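Local coordinates for vacuolar protein sorting-associated protein 29 (Entamoeba histolytica, PDB 5XCJ) that binds zinc ions on a metallophosphatase fold and probably takes part in retromer-dependent protein transport, at residues H86-I91 with T113-K118; L35-L40 with I82-G87; V108-T113 with Y128-G133. The protein carries 1 engineered substitution. All blocks are in the same frame, centred on the assembly; numbering follows the deposited sequence.

Contact 1. Residues H86-I91 with T113-K118; sequences HGHQVI and TGHTHK
H115 has its imidazole packed against H88 and H86. The CA of H88 lies over one face of the H115 ring, 3.6 Å from its centroid. This is a CH-pi contact. CE1 of H86 comes in at the edge of the same ring, near its plane, and stands 3.8 Å from H115 ND1. The two imidazoles are turned 82° against each other. Over one face of the H86 ring sits the backbone N of H115. The plane of the H86 ring also runs on to CG of H88, at its edge. One face of the H88 ring is lined by CD of Q89.

H86 ND1 and H88 ND1 share a hydrogen bond of 3.0 Å, which ties the two rings of one loop together. The other ring nitrogen of H86, NE2, bonds to D8. D8 also takes the backbone N-H of H115, so one carboxylate links both loops. H88 packs tightly here: its CB is 3.0 Å from H115 ND1.

The segment 113-118 carries the G-H-x-H signature of metallophosphatases, as G114-H115-T116-H117. H115 and H117 bind zinc in this protein, at sites 1 and 2. No zinc is bound in this model. CG of H115 is anti to the backbone N (chi1 -173°), which swings the ring across to the 86-91 loop.

The loops are also joined through their backbones. G114 N donates to H86 O over 2.6 Å, from well above the carbonyl plane. G87, with no side chain, brings its CA to 4.1 Å from T113 CB. Within 113-118, T116 OG1 accepts from K118 N in an ST turn. W93 lies beside H115 and donates from NE1 to H88 O.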
ATOM      1  N   HIS A  86      -8.136  -0.494   3.397  1.00  8.97           N
ATOM      2  CA  HIS A  86      -8.141   0.464   2.299  1.00  8.63           C
ATOM      3  C   HIS A  86      -8.036   1.918   2.755  1.00 10.59           C
ATOM      4  O   HIS A  86      -7.329   2.710   2.146  1.00 10.00           O
ATOM      5  CB  HIS A  86      -9.344   0.270   1.378  1.00 10.84           C
ATOM      6  CG  HIS A  86      -9.333   1.174   0.191  1.00  9.97           C
ATOM      7  ND1 HIS A  86     -10.285   2.149  -0.012  1.00 11.99           N
ATOM      8  CD2 HIS A  86      -8.479   1.265  -0.851  1.00  9.77           C
ATOM      9  CE1 HIS A  86     -10.015   2.799  -1.127  1.00 11.54           C
ATOM     10  NE2 HIS A  86      -8.925   2.280  -1.657  1.00 11.71           N
ATOM     11  N   GLY A  87      -8.689   2.251   3.861  1.00  9.99           N
ATOM     12  CA  GLY A  87      -8.646   3.598   4.389  1.00  7.81           C
ATOM     13  C   GLY A  87      -9.799   4.545   4.100  1.00  9.30           C
ATOM     14  O   GLY A  87      -9.826   5.648   4.623  1.00 11.80           O
ATOM     15  N   HIS A  88     -10.742   4.128   3.264  1.00 10.54           N
ATOM     16  CA  HIS A  88     -11.926   4.941   2.998  1.00  9.87           C
ATOM     17  C   HIS A  88     -12.801   5.035   4.256  1.00 10.66           C
ATOM     18  O   HIS A  88     -13.543   5.989   4.435  1.00 10.45           O
ATOM     19  CB  HIS A  88     -12.723   4.473   1.774  1.00 10.76           C
ATOM     20  CG  HIS A  88     -13.345   3.123   1.922  1.00 10.20           C
ATOM     21  ND1 HIS A  88     -12.618   1.955   1.853  1.00 11.21           N
ATOM     22  CD2 HIS A  88     -14.634   2.750   2.102  1.00  9.70           C
ATOM     23  CE1 HIS A  88     -13.429   0.926   1.990  1.00 11.33           C
ATOM     24  NE2 HIS A  88     -14.656   1.380   2.153  1.00 10.53           N
ATOM     25  N   GLN A  89     -12.713   4.000   5.085  1.00 11.03           N
ATOM     26  CA  GLN A  89     -13.444   3.889   6.345  1.00 11.41           C
ATOM     27  C   GLN A  89     -12.949   4.836   7.441  1.00 11.14           C
ATOM     28  O   GLN A  89     -13.659   5.093   8.406  1.00 10.14           O
ATOM     29  CB  GLN A  89     -13.446   2.453   6.859  1.00 10.27           C
ATOM     30  CG  GLN A  89     -13.673   1.410   5.787  1.00 10.90           C
ATOM     31  CD  GLN A  89     -12.381   0.958   5.156  1.00 10.44           C
ATOM     32  OE1 GLN A  89     -11.420   1.713   5.084  1.00 11.03           O
ATOM     33  NE2 GLN A  89     -12.350  -0.281   4.704  1.00 12.44           N
ATOM     34  N   VAL A  90     -11.739   5.354   7.283  1.00 11.86           N
ATOM     35  CA  VAL A  90     -11.176   6.230   8.292  1.00  9.50           C
ATOM     36  C   VAL A  90     -11.722   7.630   8.090  1.00 12.32           C
ATOM     37  O   VAL A  90     -11.359   8.320   7.151  1.00 11.54           O
ATOM     38  CB  VAL A  90      -9.645   6.279   8.179  1.00  9.99           C
ATOM     39  CG1 VAL A  90      -9.069   7.324   9.118  1.00 13.41           C
ATOM     40  CG2 VAL A  90      -9.045   4.907   8.433  1.00  9.92           C
ATOM     41  N   ILE A  91     -12.619   8.031   8.987  1.00 13.17           N
ATOM     42  CA  ILE A  91     -13.232   9.352   8.926  1.00 11.77           C
ATOM     43  C   ILE A  91     -12.857  10.213  10.146  1.00 13.75           C
ATOM     44  O   ILE A  91     -12.979   9.736  11.260  1.00 13.93           O
ATOM     45  CB  ILE A  91     -14.751   9.286   8.714  1.00 12.21           C
ATOM     46  CG1 ILE A  91     -15.435   8.587   9.881  1.00 12.31           C
ATOM     47  CG2 ILE A  91     -15.059   8.580   7.406  1.00 13.13           C
ATOM     48  CD1 ILE A  91     -16.942   8.645   9.817  1.00 10.99           C
ATOM     49  N   THR A 113      -2.664   1.940   4.940  1.00  8.60           N
ATOM     50  CA  THR A 113      -3.919   2.388   4.352  1.00  7.68           C
ATOM     51  C   THR A 113      -3.680   3.077   3.002  1.00  8.44           C
ATOM     52  O   THR A 113      -2.584   3.527   2.721  1.00 10.44           O
ATOM     53  CB  THR A 113      -4.679   3.360   5.283  1.00  9.03           C
ATOM     54  OG1 THR A 113      -3.852   4.486   5.597  1.00  9.09           O
ATOM     55  CG2 THR A 113      -5.096   2.667   6.564  1.00 10.16           C
ATOM     56  N   GLY A 114      -4.714   3.136   2.175  1.00  9.24           N
ATOM     57  CA  GLY A 114      -4.620   3.785   0.885  1.00  8.25           C
ATOM     58  C   GLY A 114      -5.622   4.916   0.842  1.00  9.15           C
ATOM     59  O   GLY A 114      -5.536   5.826   1.668  1.00 11.06           O
ATOM     60  N   HIS A 115      -6.501   4.884  -0.155  1.00 10.10           N
ATOM     61  CA  HIS A 115      -7.587   5.854  -0.330  1.00 10.61           C
ATOM     62  C   HIS A 115      -7.216   7.258  -0.813  1.00 11.37           C
ATOM     63  O   HIS A 115      -7.823   7.782  -1.733  1.00 12.99           O
ATOM     64  CB  HIS A 115      -8.446   5.939   0.929  1.00 13.53           C
ATOM     65  CG  HIS A 115      -9.673   6.776   0.757  1.00 14.25           C
ATOM     66  ND1 HIS A 115     -10.845   6.278   0.237  1.00 13.94           N
ATOM     67  CD2 HIS A 115      -9.903   8.083   1.021  1.00 11.54           C
ATOM     68  CE1 HIS A 115     -11.749   7.239   0.192  1.00 12.77           C
ATOM     69  NE2 HIS A 115     -11.204   8.342   0.666  1.00 13.26           N
ATOM     70  N   THR A 116      -6.254   7.869  -0.141  1.00 10.27           N
ATOM     71  CA  THR A 116      -5.818   9.224  -0.435  1.00 10.99           C
ATOM     72  C   THR A 116      -5.184   9.425  -1.805  1.00 13.68           C
ATOM     73  O   THR A 116      -5.131  10.544  -2.299  1.00 12.74           O
ATOM     74  CB  THR A 116      -4.842   9.740   0.641  1.00 10.25           C
ATOM     75  OG1 THR A 116      -3.610   9.022   0.551  1.00 11.41           O
ATOM     76  CG2 THR A 116      -5.433   9.549   2.018  1.00 11.36           C
ATOM     77  N   HIS A 117      -4.614   8.352  -2.347  1.00 12.13           N
ATOM     78  CA  HIS A 117      -3.893   8.360  -3.623  1.00 11.39           C
ATOM     79  C   HIS A 117      -2.608   9.192  -3.559  1.00 12.25           C
ATOM     80  O   HIS A 117      -2.113   9.679  -4.568  1.00 14.77           O
ATOM     81  CB  HIS A 117      -4.783   8.774  -4.795  1.00 11.15           C
ATOM     82  CG  HIS A 117      -5.766   7.719  -5.198  1.00 10.46           C
ATOM     83  ND1 HIS A 117      -6.196   7.554  -6.495  1.00 10.81           N
ATOM     84  CD2 HIS A 117      -6.407   6.775  -4.470  1.00 10.99           C
ATOM     85  CE1 HIS A 117      -7.058   6.555  -6.547  1.00 10.70           C
ATOM     86  NE2 HIS A 117      -7.205   6.065  -5.331  1.00  9.42           N
ATOM     87  N   LYS A 118      -2.078   9.346  -2.352  1.00 10.70           N
ATOM     88  CA  LYS A 118      -0.838  10.068  -2.144  1.00 11.40           C
ATOM     89  C   LYS A 118       0.055   9.229  -1.244  1.00 12.34           C
ATOM     90  O   LYS A 118      -0.310   8.905  -0.121  1.00 10.49           O
ATOM     91  CB  LYS A 118      -1.070  11.440  -1.523  1.00 13.95           C
ATOM     92  CG  LYS A 118       0.169  12.315  -1.537  1.00 16.22           C
ATOM     93  CD  LYS A 118       1.021  12.025  -2.763  1.00 18.57           C
ATOM     94  CE  LYS A 118       1.642  13.288  -3.336  1.00 19.34           C
ATOM     95  NZ  LYS A 118       1.365  13.439  -4.788  1.00 17.66           N
TER

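Contact 2. Residues L35-L40 with I82-G87; sequences LCTGNL and IGLMHG
The carbonyl oxygen of T37 lies at the edge of the H86 ring, 3.2 Å from CD2. H86 CA adds a CA-H...O contact of 3.3 Å to T37 O. N39 ND2 is 3.0 Å from H86 NE2, but the angle is too poor for a hydrogen bond. The amide and ring planes are 54° apart. NE2 of H86 bonds to D8 OD1, which also takes a weak hydrogen bond from N39 ND2 and so holds the two nitrogens close. N39 OD1 accepts from the backbone N of F63.

G38 and N39 match the start of the G-N-H signature of metallophosphatases, with L40 in the place of the histidine, and N39 binds zinc at site 1. Strands 33-36 and 80-85 belong to different sheets of the fold. The two segments run almost the same way, 7° apart, with no hydrogen bond between them, and meet mostly through side chains.

L35 CD1 touches I82 CG2 at 3.7 Å. L84 has CG anti to its own N (chi1 172°), and its CD2 methyl reaches C36 O at 3.5 Å. Its other methyl, CD1, is 4.0 Å from T37 CG2. I112 of a neighbouring strand packs against L35, T37, I82 and L84.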
ATOM      1  N   LEU A  35       1.349  -6.701   0.442  1.00 11.72           N
ATOM      2  CA  LEU A  35       0.244  -6.137   1.202  1.00  9.91           C
ATOM      3  C   LEU A  35      -0.446  -5.154   0.268  1.00  8.89           C
ATOM      4  O   LEU A  35       0.105  -4.112  -0.064  1.00 10.14           O
ATOM      5  CB  LEU A  35       0.749  -5.447   2.467  1.00  8.52           C
ATOM      6  CG  LEU A  35       1.560  -6.358   3.391  1.00  9.42           C
ATOM      7  CD1 LEU A  35       1.861  -5.686   4.720  1.00 10.28           C
ATOM      8  CD2 LEU A  35       0.876  -7.701   3.588  1.00 11.46           C
ATOM      9  N   CYS A  36      -1.655  -5.493  -0.143  1.00  9.74           N
ATOM     10  CA  CYS A  36      -2.402  -4.671  -1.073  1.00  9.38           C
ATOM     11  C   CYS A  36      -3.592  -4.003  -0.403  1.00 11.84           C
ATOM     12  O   CYS A  36      -4.413  -4.661   0.227  1.00 13.67           O
ATOM     13  CB  CYS A  36      -2.863  -5.516  -2.257  1.00  7.94           C
ATOM     14  SG  CYS A  36      -3.763  -4.603  -3.523  1.00  9.60           S
ATOM     15  N   THR A  37      -3.701  -2.697  -0.598  1.00  9.05           N
ATOM     16  CA  THR A  37      -4.777  -1.896  -0.018  1.00  8.77           C
ATOM     17  C   THR A  37      -6.158  -2.070  -0.656  1.00 11.20           C
ATOM     18  O   THR A  37      -7.144  -1.583  -0.120  1.00 12.43           O
ATOM     19  CB  THR A  37      -4.420  -0.403   0.053  1.00  7.87           C
ATOM     20  OG1 THR A  37      -4.059   0.073  -1.244  1.00 10.68           O
ATOM     21  CG2 THR A  37      -3.272  -0.180   1.026  1.00  8.87           C
ATOM     22  N   GLY A  38      -6.238  -2.769  -1.781  1.00 12.45           N
ATOM     23  CA  GLY A  38      -7.524  -2.944  -2.442  1.00 10.17           C
ATOM     24  C   GLY A  38      -7.680  -2.142  -3.722  1.00 12.55           C
ATOM     25  O   GLY A  38      -6.701  -1.642  -4.259  1.00 11.72           O
ATOM     26  N   ASN A  39      -8.928  -2.001  -4.169  1.00 12.87           N
ATOM     27  CA  ASN A  39      -9.249  -1.299  -5.397  1.00 12.98           C
ATOM     28  C   ASN A  39      -8.529  -1.884  -6.620  1.00 13.51           C
ATOM     29  O   ASN A  39      -7.839  -1.186  -7.350  1.00 12.56           O
ATOM     30  CB  ASN A  39      -9.025   0.206  -5.261  1.00 11.93           C
ATOM     31  CG  ASN A  39     -10.202   0.904  -4.602  1.00  9.88           C
ATOM     32  OD1 ASN A  39     -11.189   0.268  -4.254  1.00 12.72           O
ATOM     33  ND2 ASN A  39     -10.096   2.209  -4.428  1.00 11.97           N
ATOM     34  N   LEU A  40      -8.685  -3.189  -6.794  1.00 15.69           N
ATOM     35  CA  LEU A  40      -8.103  -3.907  -7.919  1.00 15.32           C
ATOM     36  C   LEU A  40      -8.864  -3.655  -9.215  1.00 17.52           C
ATOM     37  O   LEU A  40     -10.058  -3.393  -9.200  1.00 21.11           O
ATOM     38  CB  LEU A  40      -8.075  -5.413  -7.641  1.00 14.27           C
ATOM     39  CG  LEU A  40      -7.444  -5.894  -6.340  1.00 14.59           C
ATOM     40  CD1 LEU A  40      -7.589  -7.401  -6.217  1.00 22.70           C
ATOM     41  CD2 LEU A  40      -5.983  -5.488  -6.270  1.00 14.46           C
ATOM     42  N   ILE A  82       1.421  -5.827  11.621  1.00 14.21           N
ATOM     43  CA  ILE A  82       0.983  -4.928  10.566  1.00 12.07           C
ATOM     44  C   ILE A  82      -0.522  -4.953  10.340  1.00 13.16           C
ATOM     45  O   ILE A  82      -1.121  -6.008  10.174  1.00 16.04           O
ATOM     46  CB  ILE A  82       1.704  -5.246   9.237  1.00 12.39           C
ATOM     47  CG1 ILE A  82       3.216  -5.072   9.393  1.00 14.86           C
ATOM     48  CG2 ILE A  82       1.179  -4.374   8.110  1.00 12.79           C
ATOM     49  CD1 ILE A  82       4.015  -5.515   8.186  1.00 14.85           C
ATOM     50  N   GLY A  83      -1.108  -3.764  10.309  1.00 11.87           N
ATOM     51  CA  GLY A  83      -2.531  -3.602  10.093  1.00 10.63           C
ATOM     52  C   GLY A  83      -2.756  -3.083   8.692  1.00 10.11           C
ATOM     53  O   GLY A  83      -2.080  -2.168   8.237  1.00 10.87           O
ATOM     54  N   LEU A  84      -3.688  -3.701   7.985  1.00 10.95           N
ATOM     55  CA  LEU A  84      -3.977  -3.302   6.619  1.00 10.28           C
ATOM     56  C   LEU A  84      -5.458  -3.101   6.329  1.00  9.16           C
ATOM     57  O   LEU A  84      -6.273  -3.946   6.666  1.00 11.86           O
ATOM     58  CB  LEU A  84      -3.401  -4.353   5.669  1.00 11.61           C
ATOM     59  CG  LEU A  84      -3.730  -4.269   4.179  1.00  9.28           C
ATOM     60  CD1 LEU A  84      -2.858  -3.216   3.519  1.00  8.97           C
ATOM     61  CD2 LEU A  84      -3.538  -5.621   3.516  1.00  9.44           C
ATOM     62  N   MET A  85      -5.779  -1.961   5.739  1.00  8.48           N
ATOM     63  CA  MET A  85      -7.134  -1.648   5.308  1.00  9.36           C
ATOM     64  C   MET A  85      -7.086  -0.590   4.202  1.00  9.75           C
ATOM     65  O   MET A  85      -6.110   0.143   4.087  1.00 10.62           O
ATOM     66  CB  MET A  85      -8.035  -1.271   6.485  1.00 13.15           C
ATOM     67  CG  MET A  85      -8.163   0.208   6.777  1.00 12.02           C
ATOM     68  SD  MET A  85      -9.454   0.476   8.004  1.00 21.12           S
ATOM     69  CE  MET A  85     -10.607  -0.814   7.577  1.00 13.88           C
ATOM     70  N   HIS A  86      -8.136  -0.494   3.397  1.00  8.97           N
ATOM     71  CA  HIS A  86      -8.141   0.464   2.299  1.00  8.63           C
ATOM     72  C   HIS A  86      -8.036   1.918   2.755  1.00 10.59           C
ATOM     73  O   HIS A  86      -7.329   2.710   2.146  1.00 10.00           O
ATOM     74  CB  HIS A  86      -9.344   0.270   1.378  1.00 10.84           C
ATOM     75  CG  HIS A  86      -9.333   1.174   0.191  1.00  9.97           C
ATOM     76  ND1 HIS A  86     -10.285   2.149  -0.012  1.00 11.99           N
ATOM     77  CD2 HIS A  86      -8.479   1.265  -0.851  1.00  9.77           C
ATOM     78  CE1 HIS A  86     -10.015   2.799  -1.127  1.00 11.54           C
ATOM     79  NE2 HIS A  86      -8.925   2.280  -1.657  1.00 11.71           N
ATOM     80  N   GLY A  87      -8.689   2.251   3.861  1.00  9.99           N
ATOM     81  CA  GLY A  87      -8.646   3.598   4.389  1.00  7.81           C
ATOM     82  C   GLY A  87      -9.799   4.545   4.100  1.00  9.30           C
ATOM     83  O   GLY A  87      -9.826   5.648   4.623  1.00 11.80           O
TER

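Contact 3. Residues V108-T113 with Y128-G133; sequences VDILIT and YFLNPG
Strands 110-112 and 128-131 run parallel, their axes 4.8 Å apart at closest approach and twisted by -21°, with I110 beside Y128, L111 beside F129 and I112 beside L130. Four backbone bonds join them. Y128 N donates to D109 O, L111 N to Y128 O, L130 N to L111 O at 2.9 Å, and T113 N to L130 O at 3.0 Å. All four are close to straight. CA-H...O contacts use some of the same oxygens, such as I112 CA to L130 O.

I110, I112, Y128 and L130 project from one face. There, I110 CG2 meets L130 CD1 at 3.6 Å. L160 and I162 of strand 159-168, in the other sheet, pack on this side. L111 and F129 project from the other face, against helix 96-106. CD2 of L111 touches CE2 of the F129 ring at 3.7 Å. The D109 carbonyl oxygen meets the edge of the Y128 ring.

Toward N131 the contact turns polar. CG of N131, anti to its backbone N (chi1 -174°), packs 3.0 Å from T113 O, but no hydrogen bond joins the amide to that oxygen. N131 OD1 accepts from G133 N at 2.8 Å, which makes an Asx turn. This fixes the amide as the chain turns into P132.

Strand 127-131 is placed next to strand 110-112, with strand 120-124 outside it at the sheet edge. The main-chain bonds satisfy N-H and C=O groups deep in the protein. The apolar side chains can therefore pack on both faces, one against the helix and one against the second sheet.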
ATOM      1  N   VAL A 108      -1.697  -2.762  16.355  1.00 16.65           N
ATOM      2  CA  VAL A 108      -0.562  -3.069  15.504  1.00 11.54           C
ATOM      3  C   VAL A 108       0.479  -1.966  15.514  1.00 12.41           C
ATOM      4  O   VAL A 108       0.174  -0.812  15.775  1.00 13.58           O
ATOM      5  CB  VAL A 108      -1.013  -3.261  14.043  1.00 12.96           C
ATOM      6  CG1 VAL A 108      -1.945  -4.454  13.922  1.00 13.01           C
ATOM      7  CG2 VAL A 108      -1.693  -2.004  13.539  1.00 11.56           C
ATOM      8  N   ASP A 109       1.729  -2.365  15.329  1.00 13.08           N
ATOM      9  CA  ASP A 109       2.854  -1.444  15.237  1.00 14.29           C
ATOM     10  C   ASP A 109       2.826  -0.593  13.963  1.00 12.38           C
ATOM     11  O   ASP A 109       3.233   0.562  13.958  1.00 10.86           O
ATOM     12  CB  ASP A 109       4.174  -2.192  15.365  1.00 12.82           C
ATOM     13  CG  ASP A 109       4.174  -3.164  16.516  1.00 15.46           C
ATOM     14  OD1 ASP A 109       3.584  -2.842  17.562  1.00 18.15           O
ATOM     15  OD2 ASP A 109       4.755  -4.248  16.370  1.00 19.84           O
ATOM     16  N   ILE A 110       2.381  -1.210  12.875  1.00 12.28           N
ATOM     17  CA  ILE A 110       2.309  -0.554  11.584  1.00 11.30           C
ATOM     18  C   ILE A 110       0.900  -0.584  10.994  1.00  9.27           C
ATOM     19  O   ILE A 110       0.258  -1.624  10.970  1.00  9.40           O
ATOM     20  CB  ILE A 110       3.264  -1.222  10.573  1.00 11.46           C
ATOM     21  CG1 ILE A 110       4.708  -1.192  11.074  1.00 10.60           C
ATOM     22  CG2 ILE A 110       3.164  -0.557   9.212  1.00 12.83           C
ATOM     23  CD1 ILE A 110       5.690  -1.847  10.129  1.00  8.93           C
ATOM     24  N   LEU A 111       0.424   0.565  10.534  1.00 11.21           N
ATOM     25  CA  LEU A 111      -0.886   0.629   9.904  1.00  9.25           C
ATOM     26  C   LEU A 111      -0.741   1.071   8.454  1.00  6.86           C
ATOM     27  O   LEU A 111      -0.248   2.155   8.168  1.00  9.20           O
ATOM     28  CB  LEU A 111      -1.826   1.576  10.654  1.00  9.36           C
ATOM     29  CG  LEU A 111      -3.241   1.664  10.082  1.00 10.52           C
ATOM     30  CD1 LEU A 111      -3.972   0.350  10.264  1.00  9.41           C
ATOM     31  CD2 LEU A 111      -4.022   2.808  10.711  1.00 12.28           C
ATOM     32  N   ILE A 112      -1.201   0.225   7.544  1.00  7.83           N
ATOM     33  CA  ILE A 112      -1.130   0.509   6.125  1.00  8.92           C
ATOM     34  C   ILE A 112      -2.527   0.793   5.594  1.00  8.98           C
ATOM     35  O   ILE A 112      -3.445   0.009   5.792  1.00  8.12           O
ATOM     36  CB  ILE A 112      -0.519  -0.664   5.337  1.00  8.43           C
ATOM     37  CG1 ILE A 112       0.876  -1.000   5.874  1.00  9.04           C
ATOM     38  CG2 ILE A 112      -0.474  -0.347   3.858  1.00  6.89           C
ATOM     39  CD1 ILE A 112       1.576  -2.113   5.134  1.00  9.52           C
ATOM     40  N   THR A 113      -2.664   1.940   4.940  1.00  8.60           N
ATOM     41  CA  THR A 113      -3.919   2.388   4.352  1.00  7.68           C
ATOM     42  C   THR A 113      -3.680   3.077   3.002  1.00  8.44           C
ATOM     43  O   THR A 113      -2.584   3.527   2.721  1.00 10.44           O
ATOM     44  CB  THR A 113      -4.679   3.360   5.283  1.00  9.03           C
ATOM     45  OG1 THR A 113      -3.852   4.486   5.597  1.00  9.09           O
ATOM     46  CG2 THR A 113      -5.096   2.667   6.564  1.00 10.16           C
ATOM     47  N   TYR A 128       3.972   3.481  13.200  1.00 12.87           N
ATOM     48  CA  TYR A 128       4.202   3.848  11.812  1.00  9.79           C
ATOM     49  C   TYR A 128       2.964   3.741  10.943  1.00 10.19           C
ATOM     50  O   TYR A 128       2.266   2.737  10.970  1.00 11.66           O
ATOM     51  CB  TYR A 128       5.325   2.994  11.234  1.00 11.97           C
ATOM     52  CG  TYR A 128       6.547   2.950  12.120  1.00 13.43           C
ATOM     53  CD1 TYR A 128       6.665   2.004  13.118  1.00 12.63           C
ATOM     54  CD2 TYR A 128       7.569   3.870  11.964  1.00 11.77           C
ATOM     55  CE1 TYR A 128       7.778   1.967  13.934  1.00 14.94           C
ATOM     56  CE2 TYR A 128       8.682   3.843  12.771  1.00 14.10           C
ATOM     57  CZ  TYR A 128       8.782   2.893  13.754  1.00 16.78           C
ATOM     58  OH  TYR A 128       9.891   2.867  14.560  1.00 20.70           O
ATOM     59  N   PHE A 129       2.694   4.803  10.198  1.00 10.38           N
ATOM     60  CA  PHE A 129       1.554   4.856   9.299  1.00  9.97           C
ATOM     61  C   PHE A 129       2.076   4.967   7.877  1.00  8.91           C
ATOM     62  O   PHE A 129       2.748   5.930   7.534  1.00  9.76           O
ATOM     63  CB  PHE A 129       0.668   6.044   9.653  1.00 11.20           C
ATOM     64  CG  PHE A 129       0.023   5.928  11.004  1.00 12.05           C
ATOM     65  CD1 PHE A 129       0.736   6.219  12.153  1.00 12.80           C
ATOM     66  CD2 PHE A 129      -1.288   5.514  11.125  1.00 11.25           C
ATOM     67  CE1 PHE A 129       0.146   6.105  13.394  1.00 12.76           C
ATOM     68  CE2 PHE A 129      -1.880   5.399  12.365  1.00 13.45           C
ATOM     69  CZ  PHE A 129      -1.158   5.694  13.503  1.00 11.79           C
ATOM     70  N   LEU A 130       1.736   3.979   7.054  1.00  8.67           N
ATOM     71  CA  LEU A 130       2.196   3.919   5.672  1.00  7.82           C
ATOM     72  C   LEU A 130       1.100   3.882   4.609  1.00  8.51           C
ATOM     73  O   LEU A 130       0.108   3.179   4.748  1.00 11.12           O
ATOM     74  CB  LEU A 130       3.109   2.707   5.491  1.00  8.19           C
ATOM     75  CG  LEU A 130       4.051   2.423   6.658  1.00  7.94           C
ATOM     76  CD1 LEU A 130       4.792   1.112   6.474  1.00  8.69           C
ATOM     77  CD2 LEU A 130       5.021   3.573   6.826  1.00  8.11           C
ATOM     78  N   ASN A 131       1.275   4.688   3.576  1.00  8.26           N
ATOM     79  CA  ASN A 131       0.366   4.724   2.444  1.00  8.01           C
ATOM     80  C   ASN A 131       1.238   4.675   1.189  1.00  9.69           C
ATOM     81  O   ASN A 131       2.050   5.562   0.978  1.00  9.92           O
ATOM     82  CB  ASN A 131      -0.455   6.006   2.496  1.00  7.98           C
ATOM     83  CG  ASN A 131      -1.527   6.062   1.432  1.00  7.97           C
ATOM     84  OD1 ASN A 131      -1.347   5.580   0.329  1.00  9.92           O
ATOM     85  ND2 ASN A 131      -2.651   6.673   1.769  1.00  9.80           N
ATOM     86  N   PRO A 132       1.053   3.665   0.348  1.00  9.32           N
ATOM     87  CA  PRO A 132       1.868   3.538  -0.866  1.00  8.40           C
ATOM     88  C   PRO A 132       1.364   4.361  -2.056  1.00  8.56           C
ATOM     89  O   PRO A 132       2.015   4.378  -3.096  1.00  8.05           O
ATOM     90  CB  PRO A 132       1.787   2.043  -1.186  1.00  6.90           C
ATOM     91  CG  PRO A 132       0.487   1.609  -0.615  1.00  7.04           C
ATOM     92  CD  PRO A 132       0.188   2.494   0.561  1.00  8.57           C
ATOM     93  N   GLY A 133       0.229   5.033  -1.892  1.00  8.76           N
ATOM     94  CA  GLY A 133      -0.349   5.806  -2.974  1.00  6.95           C
ATOM     95  C   GLY A 133      -1.021   4.887  -3.985  1.00  8.19           C
ATOM     96  O   GLY A 133      -1.282   3.725  -3.703  1.00  8.66           O
TER

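In the fold
Contacts 1 and 2 hold zinc-site residues, and contact 3 borders the site. Contacts 1 and 2 share H86 and G87, with centres about 9 Å apart, and contacts 1 and 3 share T113. Strands 80-85 and 110-112 are neighbours in one sheet, so contacts 2 and 3 connect directly: G83 N lies 2.6 Å from I110 O, a probable hydrogen bond. The loop after strand 33-36 brings in N39, and the loop after strand 110-112 brings in H115 and H117. D8, a ligand of both zincs, lies among them, within about 3 Å of the H86 side chain. The N131 side chain is about 5 Å from that of D8. The engineered A62 is another site 1 position.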